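Local coordinates for protein AAA ATPase, central region (Enterococcus faecium, PDB 2R9G) that probably hydrolyses ATP as a member of the MgsA branch of AAA+ ATPases, its C-terminal fragment forming an assembly of four chains in the crystal, at residues G146-P150 with H151-Q155. Sequence-based numbering, arbitrary orientation.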
loop_
_atom_site.group_PDB
_atom_site.type_symbol
_atom_site.label_atom_id
_atom_site.label_comp_id
_atom_site.label_asym_id
_atom_site.label_seq_id
_atom_site.Cartn_x
_atom_site.Cartn_y
_atom_site.Cartn_z
ATOM N N GLY C 146 -24.016 29.444 7.447
ATOM C CA GLY C 146 -23.594 28.324 8.286
ATOM C C GLY C 146 -22.479 27.560 7.590
ATOM O O GLY C 146 -21.802 28.097 6.702
ATOM N N TYR C 147 -22.287 26.306 7.988
ATOM C CA TYR C 147 -21.247 25.474 7.394
ATOM C C TYR C 147 -21.575 25.129 5.941
ATOM O O TYR C 147 -22.671 24.645 5.644
ATOM C CB TYR C 147 -21.021 24.189 8.209
ATOM C CG TYR C 147 -20.070 23.234 7.523
ATOM C CD1 TYR C 147 -18.740 23.596 7.304
ATOM C CD2 TYR C 147 -20.502 21.988 7.064
ATOM C CE1 TYR C 147 -17.864 22.747 6.647
ATOM C CE2 TYR C 147 -19.622 21.122 6.407
ATOM C CZ TYR C 147 -18.305 21.514 6.208
ATOM O OH TYR C 147 -17.411 20.686 5.569
ATOM N N GLN C 148 -20.625 25.393 5.048
ATOM C CA GLN C 148 -20.743 24.979 3.648
ATOM C C GLN C 148 -19.944 23.696 3.373
ATOM O O GLN C 148 -18.731 23.655 3.558
ATOM C CB GLN C 148 -20.283 26.091 2.710
ATOM C CG GLN C 148 -21.176 27.320 2.703
ATOM C CD GLN C 148 -20.553 28.468 1.936
ATOM O OE1 GLN C 148 -20.890 28.700 0.777
ATOM N NE2 GLN C 148 -19.614 29.176 2.570
ATOM N N TYR C 149 -20.658 22.670 2.927
ATOM C CA TYR C 149 -20.124 21.357 2.585
ATOM C C TYR C 149 -19.529 21.412 1.174
ATOM O O TYR C 149 -20.264 21.602 0.209
ATOM C CB TYR C 149 -21.296 20.375 2.629
ATOM C CG TYR C 149 -20.988 18.896 2.584
ATOM C CD1 TYR C 149 -20.232 18.281 3.582
ATOM C CD2 TYR C 149 -21.532 18.094 1.581
ATOM C CE1 TYR C 149 -19.989 16.906 3.552
ATOM C CE2 TYR C 149 -21.295 16.724 1.540
ATOM C CZ TYR C 149 -20.526 16.138 2.525
ATOM O OH TYR C 149 -20.299 14.788 2.477
ATOM N N PRO C 150 -18.190 21.273 1.057
ATOM C CA PRO C 150 -17.447 21.420 -0.218
ATOM C C PRO C 150 -17.897 20.505 -1.348
ATOM O O PRO C 150 -17.888 20.924 -2.512
ATOM C CB PRO C 150 -16.002 21.104 0.173
ATOM C CG PRO C 150 -15.936 21.411 1.626
ATOM C CD PRO C 150 -17.276 21.018 2.184
ATOM N N HIS C 151 -18.312 19.286 -1.003
ATOM C CA HIS C 151 -18.742 18.282 -1.981
ATOM C C HIS C 151 -19.911 18.728 -2.877
ATOM O O HIS C 151 -20.125 18.152 -3.944
ATOM C CB HIS C 151 -19.087 16.964 -1.285
ATOM C CG HIS C 151 -17.930 16.317 -0.579
ATOM N ND1 HIS C 151 -16.836 15.808 -1.248
ATOM C CD2 HIS C 151 -17.715 16.068 0.735
ATOM C CE1 HIS C 151 -15.988 15.294 -0.375
ATOM N NE2 HIS C 151 -16.498 15.438 0.836
ATOM N N HIS C 152 -20.647 19.757 -2.450
ATOM C CA HIS C 152 -21.748 20.323 -3.238
ATOM C C HIS C 152 -21.281 21.266 -4.341
ATOM O O HIS C 152 -22.061 21.615 -5.225
ATOM C CB HIS C 152 -22.728 21.078 -2.337
ATOM C CG HIS C 152 -23.505 20.197 -1.409
ATOM N ND1 HIS C 152 -23.805 20.563 -0.116
ATOM C CD2 HIS C 152 -24.052 18.973 -1.589
ATOM C CE1 HIS C 152 -24.504 19.602 0.462
ATOM N NE2 HIS C 152 -24.664 18.624 -0.409
ATOM N N PHE C 153 -20.015 21.667 -4.286
ATOM C CA PHE C 153 -19.500 22.740 -5.128
ATOM C C PHE C 153 -18.670 22.220 -6.302
ATOM O O PHE C 153 -18.294 21.040 -6.342
ATOM C CB PHE C 153 -18.666 23.706 -4.282
ATOM C CG PHE C 153 -19.475 24.517 -3.303
ATOM C CD1 PHE C 153 -19.890 23.971 -2.089
ATOM C CD2 PHE C 153 -19.805 25.839 -3.587
ATOM C CE1 PHE C 153 -20.633 24.716 -1.189
ATOM C CE2 PHE C 153 -20.549 26.596 -2.684
ATOM C CZ PHE C 153 -20.968 26.030 -1.489
ATOM N N ASP C 154 -18.402 23.111 -7.259
ATOM C CA ASP C 154 -17.493 22.825 -8.364
ATOM C C ASP C 154 -16.108 22.536 -7.802
ATOM O O ASP C 154 -15.657 23.223 -6.881
ATOM C CB ASP C 154 -17.440 24.002 -9.350
ATOM C CG ASP C 154 -16.701 23.660 -10.646
ATOM O OD1 ASP C 154 -16.678 22.472 -11.041
ATOM O OD2 ASP C 154 -16.146 24.584 -11.280
ATOM N N GLN C 155 -15.474 21.485 -8.332
ATOM C CA GLN C 155 -14.126 21.035 -7.933
ATOM C C GLN C 155 -14.049 20.535 -6.483
ATOM O O GLN C 155 -12.951 20.370 -5.940
ATOM C CB GLN C 155 -13.072 22.136 -8.177
ATOM C CG GLN C 155 -12.930 22.570 -9.622
ATOM C CD GLN C 155 -12.208 21.541 -10.461
ATOM O OE1 GLN C 155 -11.246 20.915 -10.010
ATOM N NE2 GLN C 155 -12.668 21.358 -11.692
#
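The phenol ring of Tyr149 is in contact with two imidazoles at once, those of His151 and His152, and the three form a small aromatic cluster. His151 presents an edge: its CD2 comes over one face of the tyrosine ring, 3.3 Å from Tyr149 CZ, with the planes 62° apart and the ring centroids 4.9 Å apart, an offset edge-to-face pair. Toward His152 the roles are reversed. Here Tyr149 supplies the edge, and its CD2 stands over a face of the imidazole, displaced toward the rim and 3.5 Å from His152 CE1; the centroids lie 5.1 Å apart. A chi1 of -168° sets Tyr149 CG opposite the backbone N and beside the carbonyl carbon, which brings the ring to the side of the histidines.

The turn that carries both histidines is a short 3-10 segment, as its i-to-i+3 amide bonds attest: His152 N donates to Tyr149 O at 3.3 Å, and Phe153 N to Pro150 O at 2.9 Å. The same two carbonyl oxygens also lie at the edge of the Phe153 ring, near its plane, with Tyr149 O 3.3 Å from Phe153 CD1. On Phe153 CZ, at 3.5 Å, rests Gln148 OE1 at the end of an extended side chain, the amide plane turned 75° from the ring; Val158 touches both side chains.

The turn belongs to the long loop between helices 106-119 and 180-195 and meets a second subunit. There, Asn105 of the second subunit hydrogen-bonds Tyr149 OH, and OD1 of Asp60 of that subunit is hydrogen-bonded to His151 NE2.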